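Long-range contact in serine proteinase inhibitor 1 (Myxoma virus, PDB 6BJ5), which inhibits serine proteases as a poxviral member of the serpin family and is important in the virulence of the virus: residues Asp81-Glu93 / Asp278-Val290. Sequence-based numbering, arbitrary orientation.
Sequences DASVPLRPEFTAE and DFGQASPSNDLYV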
# COMPACT_ATOMS: atom_id res chain seq x y z
N ASP A 81 -14.07 0.13 21.88
CA ASP A 81 -15.17 -0.52 22.56
C ASP A 81 -15.77 0.42 23.61
O ASP A 81 -15.06 1.23 24.21
CB ASP A 81 -14.71 -1.81 23.21
CG ASP A 81 -15.86 -2.61 23.74
OD1 ASP A 81 -16.54 -3.29 22.94
OD2 ASP A 81 -16.13 -2.52 24.95
N ALA A 82 -17.10 0.35 23.77
CA ALA A 82 -17.80 1.24 24.69
C ALA A 82 -17.45 1.02 26.16
O ALA A 82 -17.74 1.90 26.97
CB ALA A 82 -19.31 1.11 24.53
N SER A 83 -16.84 -0.11 26.52
CA SER A 83 -16.36 -0.28 27.89
C SER A 83 -15.15 0.60 28.19
O SER A 83 -14.91 0.93 29.36
CB SER A 83 -16.03 -1.75 28.19
OG SER A 83 -15.36 -2.39 27.12
N VAL A 84 -14.36 0.95 27.18
CA VAL A 84 -13.03 1.54 27.37
C VAL A 84 -13.10 3.02 27.71
O VAL A 84 -13.52 3.84 26.87
CB VAL A 84 -12.17 1.35 26.11
CG1 VAL A 84 -10.79 1.95 26.33
CG2 VAL A 84 -12.11 -0.10 25.69
N PRO A 85 -12.65 3.44 28.89
CA PRO A 85 -12.58 4.87 29.17
C PRO A 85 -11.51 5.53 28.32
O PRO A 85 -10.39 5.03 28.20
CB PRO A 85 -12.23 4.92 30.66
CG PRO A 85 -11.53 3.63 30.91
CD PRO A 85 -12.18 2.62 30.02
N LEU A 86 -11.88 6.62 27.68
CA LEU A 86 -10.97 7.44 26.90
C LEU A 86 -10.86 8.80 27.57
O LEU A 86 -11.88 9.40 27.91
CB LEU A 86 -11.47 7.58 25.45
CG LEU A 86 -11.02 6.55 24.41
CD1 LEU A 86 -10.76 5.16 24.95
CD2 LEU A 86 -11.98 6.51 23.22
N ARG A 87 -9.63 9.26 27.79
CA ARG A 87 -9.42 10.65 28.18
C ARG A 87 -10.16 11.55 27.20
O ARG A 87 -10.00 11.41 25.99
CB ARG A 87 -7.93 11.03 28.17
CG ARG A 87 -7.01 10.06 28.88
CD ARG A 87 -5.69 10.73 29.34
NE ARG A 87 -4.84 9.72 29.95
CZ ARG A 87 -4.84 9.43 31.25
NH1 ARG A 87 -4.06 8.46 31.71
NH2 ARG A 87 -5.62 10.12 32.09
N PRO A 88 -10.99 12.47 27.69
CA PRO A 88 -11.69 13.37 26.76
C PRO A 88 -10.75 14.18 25.87
O PRO A 88 -11.13 14.51 24.74
CB PRO A 88 -12.51 14.26 27.70
CG PRO A 88 -11.85 14.13 29.05
CD PRO A 88 -11.32 12.73 29.10
N GLU A 89 -9.53 14.47 26.32
CA GLU A 89 -8.59 15.22 25.49
C GLU A 89 -8.07 14.40 24.32
O GLU A 89 -7.65 14.98 23.32
CB GLU A 89 -7.41 15.75 26.30
CG GLU A 89 -7.77 16.32 27.67
CD GLU A 89 -7.88 15.25 28.76
OE1 GLU A 89 -7.46 15.54 29.90
OE2 GLU A 89 -8.36 14.13 28.47
N PHE A 90 -8.17 13.08 24.40
CA PHE A 90 -7.77 12.27 23.26
C PHE A 90 -8.83 12.35 22.18
O PHE A 90 -8.51 12.64 21.02
CB PHE A 90 -7.55 10.81 23.70
CG PHE A 90 -7.43 9.86 22.55
CD1 PHE A 90 -6.23 9.70 21.89
CD2 PHE A 90 -8.54 9.15 22.12
CE1 PHE A 90 -6.13 8.83 20.80
CE2 PHE A 90 -8.45 8.28 21.04
CZ PHE A 90 -7.25 8.12 20.38
N THR A 91 -10.10 12.20 22.56
CA THR A 91 -11.16 12.24 21.56
C THR A 91 -11.31 13.64 21.00
O THR A 91 -11.74 13.80 19.85
CB THR A 91 -12.46 11.71 22.16
OG1 THR A 91 -12.75 12.41 23.38
CG2 THR A 91 -12.33 10.23 22.48
N ALA A 92 -11.02 14.66 21.80
CA ALA A 92 -10.98 16.02 21.27
C ALA A 92 -9.84 16.17 20.27
O ALA A 92 -10.05 16.59 19.12
CB ALA A 92 -10.83 17.03 22.40
N GLU A 93 -8.63 15.79 20.69
CA GLU A 93 -7.47 15.82 19.81
C GLU A 93 -7.72 14.97 18.57
O GLU A 93 -7.48 15.41 17.44
CB GLU A 93 -6.24 15.32 20.56
CG GLU A 93 -5.02 15.02 19.70
CD GLU A 93 -4.13 16.23 19.48
OE1 GLU A 93 -4.37 17.26 20.13
OE2 GLU A 93 -3.19 16.13 18.65
N ASP A 278 2.59 1.76 26.28
CA ASP A 278 2.02 3.00 26.81
C ASP A 278 1.07 3.61 25.78
O ASP A 278 1.50 4.36 24.90
CB ASP A 278 3.12 4.00 27.17
CG ASP A 278 2.56 5.33 27.67
OD1 ASP A 278 1.35 5.41 27.91
OD2 ASP A 278 3.31 6.31 27.79
N PHE A 279 -0.23 3.34 25.93
CA PHE A 279 -1.26 4.11 25.23
C PHE A 279 -2.06 4.99 26.19
O PHE A 279 -3.26 5.20 26.01
CB PHE A 279 -2.18 3.20 24.41
CG PHE A 279 -1.49 2.60 23.21
CD1 PHE A 279 -1.25 3.39 22.10
CD2 PHE A 279 -1.04 1.29 23.22
CE1 PHE A 279 -0.61 2.86 21.00
CE2 PHE A 279 -0.38 0.75 22.12
CZ PHE A 279 -0.17 1.52 21.01
N GLY A 280 -1.37 5.50 27.21
CA GLY A 280 -1.94 6.35 28.25
C GLY A 280 -2.46 7.70 27.78
O GLY A 280 -3.17 8.36 28.55
N GLN A 281 -2.08 8.16 26.60
CA GLN A 281 -2.69 9.39 26.09
C GLN A 281 -4.12 9.15 25.64
O GLN A 281 -4.94 10.08 25.63
CB GLN A 281 -1.87 9.97 24.94
CG GLN A 281 -0.46 10.24 25.33
CD GLN A 281 -0.42 11.29 26.42
OE1 GLN A 281 -0.22 10.98 27.60
NE2 GLN A 281 -0.67 12.54 26.03
N ALA A 282 -4.45 7.91 25.29
CA ALA A 282 -5.81 7.59 24.90
C ALA A 282 -6.62 7.18 26.11
O ALA A 282 -7.77 7.58 26.28
CB ALA A 282 -5.83 6.45 23.88
N SER A 283 -6.03 6.34 26.94
CA SER A 283 -6.79 5.64 27.93
C SER A 283 -6.10 5.60 29.32
O SER A 283 -4.96 5.12 29.41
CB SER A 283 -7.03 4.24 27.40
OG SER A 283 -7.69 3.45 28.34
N PRO A 284 -6.75 6.08 30.35
CA PRO A 284 -6.31 5.74 31.71
C PRO A 284 -6.37 4.23 32.00
O PRO A 284 -5.79 3.81 33.01
CB PRO A 284 -7.25 6.57 32.61
CG PRO A 284 -8.44 6.95 31.75
CD PRO A 284 -8.10 6.69 30.31
N SER A 285 -7.06 3.44 31.17
CA SER A 285 -7.08 1.98 31.34
C SER A 285 -5.71 1.36 31.58
O SER A 285 -5.57 0.49 32.45
CB SER A 285 -7.73 1.31 30.12
OG SER A 285 -7.46 -0.08 30.07
N ASN A 286 -4.70 1.75 30.80
CA ASN A 286 -3.41 1.04 30.80
C ASN A 286 -3.63 -0.42 30.43
O ASN A 286 -2.89 -1.31 30.89
CB ASN A 286 -2.68 1.13 32.15
CG ASN A 286 -2.48 2.57 32.63
OD1 ASN A 286 -2.55 3.51 31.84
ND2 ASN A 286 -2.20 2.73 33.93
N ASP A 287 -4.65 -0.69 29.61
CA ASP A 287 -4.88 -2.03 29.11
C ASP A 287 -5.24 -2.04 27.62
O ASP A 287 -5.94 -2.94 27.16
CB ASP A 287 -5.94 -2.75 29.94
CG ASP A 287 -5.81 -4.28 29.87
OD1 ASP A 287 -5.02 -4.84 30.67
OD2 ASP A 287 -6.46 -4.92 29.03
N LEU A 288 -4.69 -1.09 26.87
CA LEU A 288 -4.92 -1.07 25.44
C LEU A 288 -3.57 -1.26 24.72
O LEU A 288 -2.66 -0.46 24.90
CB LEU A 288 -5.57 0.24 25.01
CG LEU A 288 -6.93 0.56 25.63
CD1 LEU A 288 -7.42 1.93 25.18
CD2 LEU A 288 -7.94 -0.52 25.28
N TYR A 289 -3.47 -2.30 23.91
CA TYR A 289 -2.26 -2.56 23.15
C TYR A 289 -2.65 -3.19 21.83
O TYR A 289 -3.80 -3.59 21.62
CB TYR A 289 -1.29 -3.45 23.91
CG TYR A 289 -1.87 -4.80 24.19
CD1 TYR A 289 -1.51 -5.90 23.42
CD2 TYR A 289 -2.80 -4.98 25.20
CE1 TYR A 289 -2.06 -7.14 23.67
CE2 TYR A 289 -3.35 -6.20 25.45
CZ TYR A 289 -2.98 -7.29 24.69
OH TYR A 289 -3.54 -8.52 24.94
N VAL A 290 -1.68 -3.26 20.95
CA VAL A 290 -1.88 -3.74 19.60
C VAL A 290 -1.59 -5.23 19.54
O VAL A 290 -0.55 -5.69 20.03
CB VAL A 290 -0.99 -2.97 18.62
CG1 VAL A 290 -1.12 -3.56 17.22
CG2 VAL A 290 -1.34 -1.49 18.67
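R87 and A282 meet where two distant pieces of the serpin fold close on each other: the turn that carries the chain from strand 73-81 of the large central sheet into helix 88-98, and the loop that precedes strand 293-302 of the same sheet. R87 is the N-cap residue of helix 88-98, and both its backbone and its side chain bond to the loop. Its backbone N donates to A282 O at 2.9 Å, while L86 CA adds a CA-H...O contact to that same oxygen.

The side chain reaches further, its CG anti to the carbonyl carbon (chi1 -48°) and the chain extended from CG to NE. At its far end NE gives G280 O a short, nearly linear bond (2.6 Å, 175° at the hydrogen), with the oxygen in the guanidinium plane; NH1 adds a weak bond to this oxygen. P284 lies over one face of the guanidinium, its CA 3.5 Å from NH1. The carbonyl is presented from a bend that begins with an Asx turn, G280 N donating to D278 OD1, and F279 O accepts from the N atoms of both A282 and S283.

Apolar contacts flank these bonds. F90, in the first turn of the helix, points at the loop, and A282 CB sits 10° off the ring normal and 3.8 Å from the ring centroid, a CH-pi contact over the face. A50 touches both residues, and L78 of strand 73-81 also packs against F90, so the pair is buried. Nearer the turn, V84 carries CG1 anti to its own N; this branch meets the fork of L288, lying 3.6 Å from CD1 and 3.9 Å from CD2.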